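Local coordinates for rusticyanin (Thiobacillus ferrooxidans, PDB 2CAL), which carries electrons from cytochrome c552 to the A-type oxidase in the iron respiratory chain, using one copper ion, at residues A43-F48 with S52-D57; P93-M98 with Y134-I139; F124-H127 with T132-Y135. The protein carries 1 engineered substitution. One frame throughout, in Å; residues are numbered along the deposited sequence.

Contact 1 (A43-F48 with S52-D57); sequences AVLPGF and SFEVHD
The long hairpin connection between strands 36-43 and 53-55 folds back here on the strand it leads into, and V44, L45 and F48 close around E54. A43 and F53 form an antiparallel, non-hydrogen-bonded pair with CA atoms 4.7 Å apart. One step into the loop, V44 N donates to S52 O at 3.0 Å, and the chain then leaves the sheet for a type II beta turn from L45 to F48, closed by a bond from F48 N to L45 O. The carboxylate of E54 takes over where backbone pairing stops. Its OE1 accepts L45 N at 2.9 Å, met nearly along the C-O bond direction, so a buried side chain continues the ladder into the loop. With CG beside its own backbone N and the chain bent at chi2 (66°), E54 turns back beneath the F48 ring. Its CG sits over the ring centre, a CH-pi contact 3.4 Å from the F48 centroid, while the carboxylate plane lies only 16° from that of the ring and is stacked against it. D57 comes instead to the ring edge, its OD1 3.5 Å from F48 CZ. L45 CD1 packs on E54 CB at 3.7 Å, at a steep angle to the direction of the F48 ring. With an alanine at F48 the ring over E54 CG and the carboxylate is gone, and the carboxylate would probably be freer to turn away from L45 N. A43 and F53 direct their side chains to one sheet face, A43 against H84, at the copper-bearing end of a cupredoxin beta sandwich.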
# COMPACT_ATOMS: atom_id res chain seq x y z
N ALA A 43 1.35 -1.63 -6.33
CA ALA A 43 1.61 -0.40 -7.09
C ALA A 43 1.32 -0.61 -8.59
O ALA A 43 2.08 -1.35 -9.24
CB ALA A 43 3.06 0.02 -6.89
N VAL A 44 0.28 0.00 -9.10
CA VAL A 44 -0.13 0.05 -10.49
C VAL A 44 -0.21 -1.38 -11.07
O VAL A 44 0.63 -1.88 -11.83
CB VAL A 44 0.76 0.93 -11.41
CG1 VAL A 44 0.07 1.20 -12.74
CG2 VAL A 44 1.10 2.27 -10.74
N LEU A 45 -1.26 -2.08 -10.68
CA LEU A 45 -1.56 -3.35 -11.34
C LEU A 45 -1.81 -3.06 -12.82
O LEU A 45 -2.31 -1.98 -13.18
CB LEU A 45 -2.78 -4.03 -10.73
CG LEU A 45 -2.64 -4.57 -9.32
CD1 LEU A 45 -3.96 -5.16 -8.81
CD2 LEU A 45 -1.55 -5.64 -9.29
N PRO A 46 -1.49 -4.04 -13.68
CA PRO A 46 -1.74 -3.85 -15.14
C PRO A 46 -3.12 -3.31 -15.48
O PRO A 46 -4.13 -3.85 -15.07
CB PRO A 46 -1.58 -5.27 -15.71
CG PRO A 46 -0.58 -5.89 -14.75
CD PRO A 46 -0.84 -5.32 -13.37
N GLY A 47 -3.08 -2.21 -16.24
CA GLY A 47 -4.27 -1.56 -16.74
C GLY A 47 -4.92 -0.55 -15.81
O GLY A 47 -5.83 0.14 -16.23
N PHE A 48 -4.46 -0.48 -14.55
CA PHE A 48 -5.01 0.54 -13.65
C PHE A 48 -4.33 1.89 -13.88
O PHE A 48 -3.21 1.93 -14.40
CB PHE A 48 -4.85 0.10 -12.18
CG PHE A 48 -5.90 -0.91 -11.74
CD1 PHE A 48 -7.03 -0.44 -11.08
CD2 PHE A 48 -5.77 -2.26 -11.98
CE1 PHE A 48 -7.99 -1.34 -10.62
CE2 PHE A 48 -6.72 -3.16 -11.48
CZ PHE A 48 -7.83 -2.70 -10.83
N SER A 52 -1.02 4.90 -9.07
CA SER A 52 -2.03 4.53 -8.07
C SER A 52 -1.62 3.26 -7.37
O SER A 52 -0.79 2.47 -7.83
CB SER A 52 -3.41 4.34 -8.69
OG SER A 52 -3.45 3.15 -9.52
N PHE A 53 -2.23 3.04 -6.20
CA PHE A 53 -2.22 1.77 -5.49
C PHE A 53 -3.55 1.03 -5.71
O PHE A 53 -4.59 1.71 -5.70
CB PHE A 53 -2.07 1.98 -3.97
CG PHE A 53 -0.77 2.62 -3.52
CD1 PHE A 53 0.39 1.86 -3.46
CD2 PHE A 53 -0.74 3.96 -3.13
CE1 PHE A 53 1.57 2.44 -2.96
CE2 PHE A 53 0.41 4.53 -2.62
CZ PHE A 53 1.56 3.76 -2.53
N GLU A 54 -3.47 -0.28 -5.83
CA GLU A 54 -4.68 -1.10 -5.84
C GLU A 54 -4.68 -1.94 -4.56
O GLU A 54 -3.68 -2.57 -4.17
CB GLU A 54 -4.74 -1.98 -7.09
CG GLU A 54 -5.24 -1.23 -8.34
CD GLU A 54 -4.28 -0.13 -8.79
OE1 GLU A 54 -3.12 -0.40 -9.16
OE2 GLU A 54 -4.81 1.00 -8.78
N VAL A 55 -5.87 -2.00 -3.97
CA VAL A 55 -6.11 -2.84 -2.80
C VAL A 55 -7.48 -3.48 -3.04
O VAL A 55 -8.46 -2.77 -3.26
CB VAL A 55 -6.13 -2.05 -1.47
CG1 VAL A 55 -6.42 -2.98 -0.28
CG2 VAL A 55 -4.80 -1.35 -1.24
N HIS A 56 -7.51 -4.80 -3.00
CA HIS A 56 -8.77 -5.56 -3.21
C HIS A 56 -9.42 -5.16 -4.53
O HIS A 56 -10.62 -5.01 -4.67
CB HIS A 56 -9.75 -5.39 -2.01
CG HIS A 56 -10.59 -6.64 -1.80
ND1 HIS A 56 -10.37 -7.44 -0.73
CD2 HIS A 56 -11.54 -7.20 -2.55
CE1 HIS A 56 -11.21 -8.49 -0.80
NE2 HIS A 56 -11.94 -8.35 -1.89
N ASP A 57 -8.57 -4.94 -5.56
CA ASP A 57 -8.96 -4.61 -6.90
C ASP A 57 -9.58 -3.22 -7.06
O ASP A 57 -10.18 -2.94 -8.11
CB ASP A 57 -9.94 -5.64 -7.49
CG ASP A 57 -9.69 -5.86 -8.97
OD1 ASP A 57 -8.54 -5.80 -9.43
OD2 ASP A 57 -10.71 -6.10 -9.63

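Contact 2 (P93-M98 with Y134-I139); sequences PPYAVM and YYVCQI. With CU1 (copper (I) ion), chain B.
This is an apolar, partly buried contact in which P93 and Y95, from the loop after strand 87-89, lie over one face of strand 131-136 near its C-terminal end, meeting Y134 and V136. The ring of Y95 is the centrepiece. V136 CG1 stands almost exactly over its centre, 4.3 Å from the Y95 centroid and 2° off the ring normal, while V136 CG2 comes closer to the hydroxyl end, 3.6 Å from Y95 CZ. P93 CA covers the opposite face toward the rim, and the ring is thus held flat between its own loop and the strand. The phenol reaches on to Y134, where Y95 OH lies 3.2 Å from Y134 CB; its polar need is met by a hydrogen bond with K91 O. P93 in turn places CD over the face of the Y134 ring, a CH-pi contact with CD 3.7 Å from Y134 CE1. Within the cupredoxin fold, strand 131-136 runs straight into the copper site, and Y135, between the two contact residues, points the other way into the sandwich, where its ring meets those of F53 and F86. Just beyond V136, C137 has SG anti to its backbone N (chi1 -180°), which directs the sulfur to the copper, 2.1 Å from SG. H84 and M147 are the other ligands seen; M142, an engineered residue at a position inferred from relatives to bind copper, also lies nearby. The same sulfur accepts I139 N at 3.4 Å in a nearly straight bond (162°), a second-shell interaction that probably draws electron density from the thiolate.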
# COMPACT_ATOMS: atom_id res chain seq x y z
N PRO A 93 -3.00 15.01 2.17
CA PRO A 93 -2.73 15.75 0.93
C PRO A 93 -3.11 17.21 1.02
O PRO A 93 -3.82 17.59 1.96
CB PRO A 93 -3.62 14.99 -0.06
CG PRO A 93 -4.81 14.56 0.80
CD PRO A 93 -4.16 14.07 2.05
N PRO A 94 -2.69 18.06 0.08
CA PRO A 94 -1.90 17.67 -1.09
C PRO A 94 -0.45 17.46 -0.72
O PRO A 94 0.07 18.07 0.21
CB PRO A 94 -2.05 18.87 -2.04
CG PRO A 94 -2.19 20.03 -1.14
CD PRO A 94 -2.96 19.51 0.05
N TYR A 95 0.24 16.60 -1.45
CA TYR A 95 1.66 16.32 -1.28
C TYR A 95 2.50 17.05 -2.30
O TYR A 95 2.13 17.16 -3.48
CB TYR A 95 1.87 14.79 -1.42
CG TYR A 95 1.06 14.03 -0.39
CD1 TYR A 95 -0.11 13.33 -0.73
CD2 TYR A 95 1.46 14.01 0.93
CE1 TYR A 95 -0.84 12.66 0.25
CE2 TYR A 95 0.76 13.35 1.94
CZ TYR A 95 -0.38 12.66 1.54
OH TYR A 95 -1.13 12.00 2.49
N ALA A 96 3.65 17.53 -1.83
CA ALA A 96 4.65 18.13 -2.68
C ALA A 96 5.28 17.11 -3.60
O ALA A 96 5.17 15.90 -3.35
CB ALA A 96 5.73 18.79 -1.79
N VAL A 97 5.95 17.56 -4.66
CA VAL A 97 6.73 16.66 -5.53
C VAL A 97 7.68 15.81 -4.71
O VAL A 97 7.84 14.60 -4.96
CB VAL A 97 7.47 17.48 -6.61
CG1 VAL A 97 8.57 16.68 -7.26
CG2 VAL A 97 6.45 18.02 -7.61
N MET A 98 8.34 16.38 -3.72
CA MET A 98 9.08 15.63 -2.70
C MET A 98 8.26 15.63 -1.43
O MET A 98 8.38 16.56 -0.64
CB MET A 98 10.54 16.07 -2.57
CG MET A 98 11.36 15.40 -3.68
SD MET A 98 13.11 15.77 -3.59
CE MET A 98 13.71 14.71 -4.92
N TYR A 134 -2.63 8.03 6.07
CA TYR A 134 -2.56 8.04 4.60
C TYR A 134 -1.44 7.07 4.24
O TYR A 134 -0.40 7.04 4.89
CB TYR A 134 -2.31 9.44 4.04
CG TYR A 134 -3.41 10.38 4.49
CD1 TYR A 134 -4.56 10.56 3.72
CD2 TYR A 134 -3.34 11.03 5.73
CE1 TYR A 134 -5.56 11.41 4.17
CE2 TYR A 134 -4.34 11.86 6.17
CZ TYR A 134 -5.46 12.05 5.38
OH TYR A 134 -6.50 12.89 5.82
N TYR A 135 -1.68 6.29 3.16
CA TYR A 135 -0.61 5.47 2.57
C TYR A 135 -0.18 6.21 1.31
O TYR A 135 -0.98 6.62 0.49
CB TYR A 135 -1.01 4.03 2.29
CG TYR A 135 -2.26 3.78 1.49
CD1 TYR A 135 -3.55 3.81 2.05
CD2 TYR A 135 -2.17 3.52 0.14
CE1 TYR A 135 -4.68 3.58 1.29
CE2 TYR A 135 -3.30 3.27 -0.63
CZ TYR A 135 -4.57 3.29 -0.06
OH TYR A 135 -5.65 3.07 -0.86
N VAL A 136 1.14 6.44 1.18
CA VAL A 136 1.71 7.35 0.21
C VAL A 136 2.95 6.72 -0.41
O VAL A 136 3.77 6.07 0.24
CB VAL A 136 2.08 8.67 0.92
CG1 VAL A 136 2.59 9.78 0.01
CG2 VAL A 136 0.92 9.26 1.74
N CYS A 137 3.14 6.99 -1.71
CA CYS A 137 4.38 6.70 -2.40
C CYS A 137 5.35 7.90 -2.33
O CYS A 137 4.91 9.03 -2.53
CB CYS A 137 4.11 6.32 -3.87
SG CYS A 137 5.67 5.94 -4.74
N GLN A 138 6.61 7.59 -2.05
CA GLN A 138 7.61 8.66 -1.93
C GLN A 138 8.43 8.91 -3.19
O GLN A 138 9.28 9.79 -3.18
CB GLN A 138 8.60 8.30 -0.80
CG GLN A 138 7.98 8.48 0.60
CD GLN A 138 9.07 8.46 1.64
OE1 GLN A 138 9.72 7.50 2.08
NE2 GLN A 138 9.28 9.66 2.16
N ILE A 139 8.21 8.16 -4.27
CA ILE A 139 8.95 8.49 -5.52
C ILE A 139 8.57 9.88 -5.93
O ILE A 139 7.38 10.17 -6.01
CB ILE A 139 8.65 7.44 -6.61
CG1 ILE A 139 9.21 6.06 -6.30
CG2 ILE A 139 9.16 7.99 -7.95
CD1 ILE A 139 10.70 5.90 -6.42
CU CU1 B . 4.85 5.40 -6.65

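Contact 3 (F124-H127 with T132-Y135); sequences FTWH and TYYY
W126 and Y133 form a T-shaped aromatic pair whose backbones remain far apart, 12.1 Å between CA atoms, leaving the two side chains to span the distance. The indole presents the edge of its six-membered ring to the face of the phenol, with planes at 86° and centroids 5.1 Å apart. A single atom leads: W126 CZ2 stands over the middle of the Y133 ring, nearly equidistant from its six carbons. W126 CZ2 is 3.9 Å from Y133 CG, and across the ring W126 CZ2 is 4.1 Å from Y133 CZ. W126 CH2 follows, 4.0 Å from Y133 CD1, so the edge is tipped slightly toward that side of the phenol. The fully extended first torsion of W126 (chi1 -179°) carries the indole straight out from its strand, which is what lets the far benzene rim touch. Y133 takes another stagger: its CG is anti to the carbonyl carbon and beside the backbone N (chi1 -52°), which sets the ring face toward the incoming edge. The Y133 hydroxyl projects past the pair and is hydrogen-bonded to T129 O in the connecting turn. W126 belongs to strand 119-126 of one sheet and Y133 to strand 131-136 of the other, making this a core contact across the cupredoxin sandwich, with I88 of strand 87-89 touching both rings, V71 of strand 70-77 and I151 beside W126, and V153 of strand 148-153 beside Y133.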
# COMPACT_ATOMS: atom_id res chain seq x y z
N PHE A 124 5.09 -6.22 6.22
CA PHE A 124 5.40 -5.58 7.52
C PHE A 124 4.12 -5.63 8.40
O PHE A 124 3.02 -5.77 7.87
CB PHE A 124 5.94 -4.19 7.36
CG PHE A 124 5.02 -3.16 6.78
CD1 PHE A 124 4.15 -2.44 7.57
CD2 PHE A 124 5.01 -2.88 5.42
CE1 PHE A 124 3.31 -1.49 7.01
CE2 PHE A 124 4.17 -1.94 4.88
CZ PHE A 124 3.29 -1.22 5.66
N THR A 125 4.34 -5.48 9.69
CA THR A 125 3.21 -5.43 10.63
C THR A 125 3.08 -4.04 11.20
O THR A 125 4.03 -3.24 11.26
CB THR A 125 3.44 -6.45 11.73
OG1 THR A 125 2.21 -6.73 12.42
CG2 THR A 125 4.37 -5.97 12.84
N TRP A 126 1.89 -3.69 11.66
CA TRP A 126 1.51 -2.36 12.08
C TRP A 126 0.46 -2.46 13.16
O TRP A 126 -0.51 -3.19 13.01
CB TRP A 126 1.00 -1.55 10.87
CG TRP A 126 0.58 -0.12 11.09
CD1 TRP A 126 1.21 0.81 11.90
CD2 TRP A 126 -0.54 0.57 10.47
NE1 TRP A 126 0.52 2.01 11.82
CE2 TRP A 126 -0.56 1.89 10.96
CE3 TRP A 126 -1.55 0.19 9.58
CZ2 TRP A 126 -1.52 2.80 10.58
CZ3 TRP A 126 -2.50 1.10 9.20
CH2 TRP A 126 -2.49 2.39 9.70
N HIS A 127 0.68 -1.71 14.24
CA HIS A 127 -0.21 -1.68 15.39
C HIS A 127 -0.61 -0.23 15.67
O HIS A 127 -0.06 0.31 16.64
CB HIS A 127 0.48 -2.29 16.63
CG HIS A 127 0.71 -3.76 16.57
ND1 HIS A 127 -0.20 -4.65 17.13
CD2 HIS A 127 1.73 -4.50 16.11
CE1 HIS A 127 0.28 -5.87 16.94
NE2 HIS A 127 1.43 -5.83 16.32
N THR A 132 -6.72 8.87 11.79
CA THR A 132 -6.66 8.90 10.32
C THR A 132 -5.21 8.89 9.87
O THR A 132 -4.38 9.61 10.43
CB THR A 132 -7.41 10.14 9.78
OG1 THR A 132 -8.74 10.00 10.25
CG2 THR A 132 -7.39 10.22 8.26
N TYR A 133 -4.92 8.06 8.88
CA TYR A 133 -3.62 7.94 8.26
C TYR A 133 -3.79 7.94 6.75
O TYR A 133 -4.87 7.90 6.21
CB TYR A 133 -2.91 6.67 8.70
CG TYR A 133 -2.81 6.43 10.19
CD1 TYR A 133 -3.84 5.89 10.98
CD2 TYR A 133 -1.64 6.75 10.87
CE1 TYR A 133 -3.72 5.69 12.33
CE2 TYR A 133 -1.50 6.54 12.23
CZ TYR A 133 -2.56 6.00 12.97
OH TYR A 133 -2.40 5.81 14.32
N TYR A 134 -2.63 8.03 6.07
CA TYR A 134 -2.56 8.04 4.60
C TYR A 134 -1.44 7.07 4.24
O TYR A 134 -0.40 7.04 4.89
CB TYR A 134 -2.31 9.44 4.04
CG TYR A 134 -3.41 10.38 4.49
CD1 TYR A 134 -4.56 10.56 3.72
CD2 TYR A 134 -3.34 11.03 5.73
CE1 TYR A 134 -5.56 11.41 4.17
CE2 TYR A 134 -4.34 11.86 6.17
CZ TYR A 134 -5.46 12.05 5.38
OH TYR A 134 -6.50 12.89 5.82
N TYR A 135 -1.68 6.29 3.16
CA TYR A 135 -0.61 5.47 2.57
C TYR A 135 -0.18 6.21 1.31
O TYR A 135 -0.98 6.62 0.49
CB TYR A 135 -1.01 4.03 2.29
CG TYR A 135 -2.26 3.78 1.49
CD1 TYR A 135 -3.55 3.81 2.05
CD2 TYR A 135 -2.17 3.52 0.14
CE1 TYR A 135 -4.68 3.58 1.29
CE2 TYR A 135 -3.30 3.27 -0.63
CZ TYR A 135 -4.57 3.29 -0.06
OH TYR A 135 -5.65 3.07 -0.86

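In the fold
Contact 1 closes before the other two open, whereas contacts 2 and 3 end on the same strand, 131-136, and share Y134 and Y135. The centres of the three contacts lie about 15 to 18 Å from one another, contacts 1 and 3 on opposite sides of the chain's centre. Contact 1 belongs to the sheet holding strands 36-43 and 53-55; contact 3 joins that sheet, through strand 119-126, to the second one, and contact 2 covers the second sheet with a loop. F53 bridges the interior, its CD2 3.6 Å from Y135 CD2 and its CZ 3.7 Å from C137 N. Through F53, contact 1 thus packs against the end of strand 131-136 that leads to the copper ligand C137.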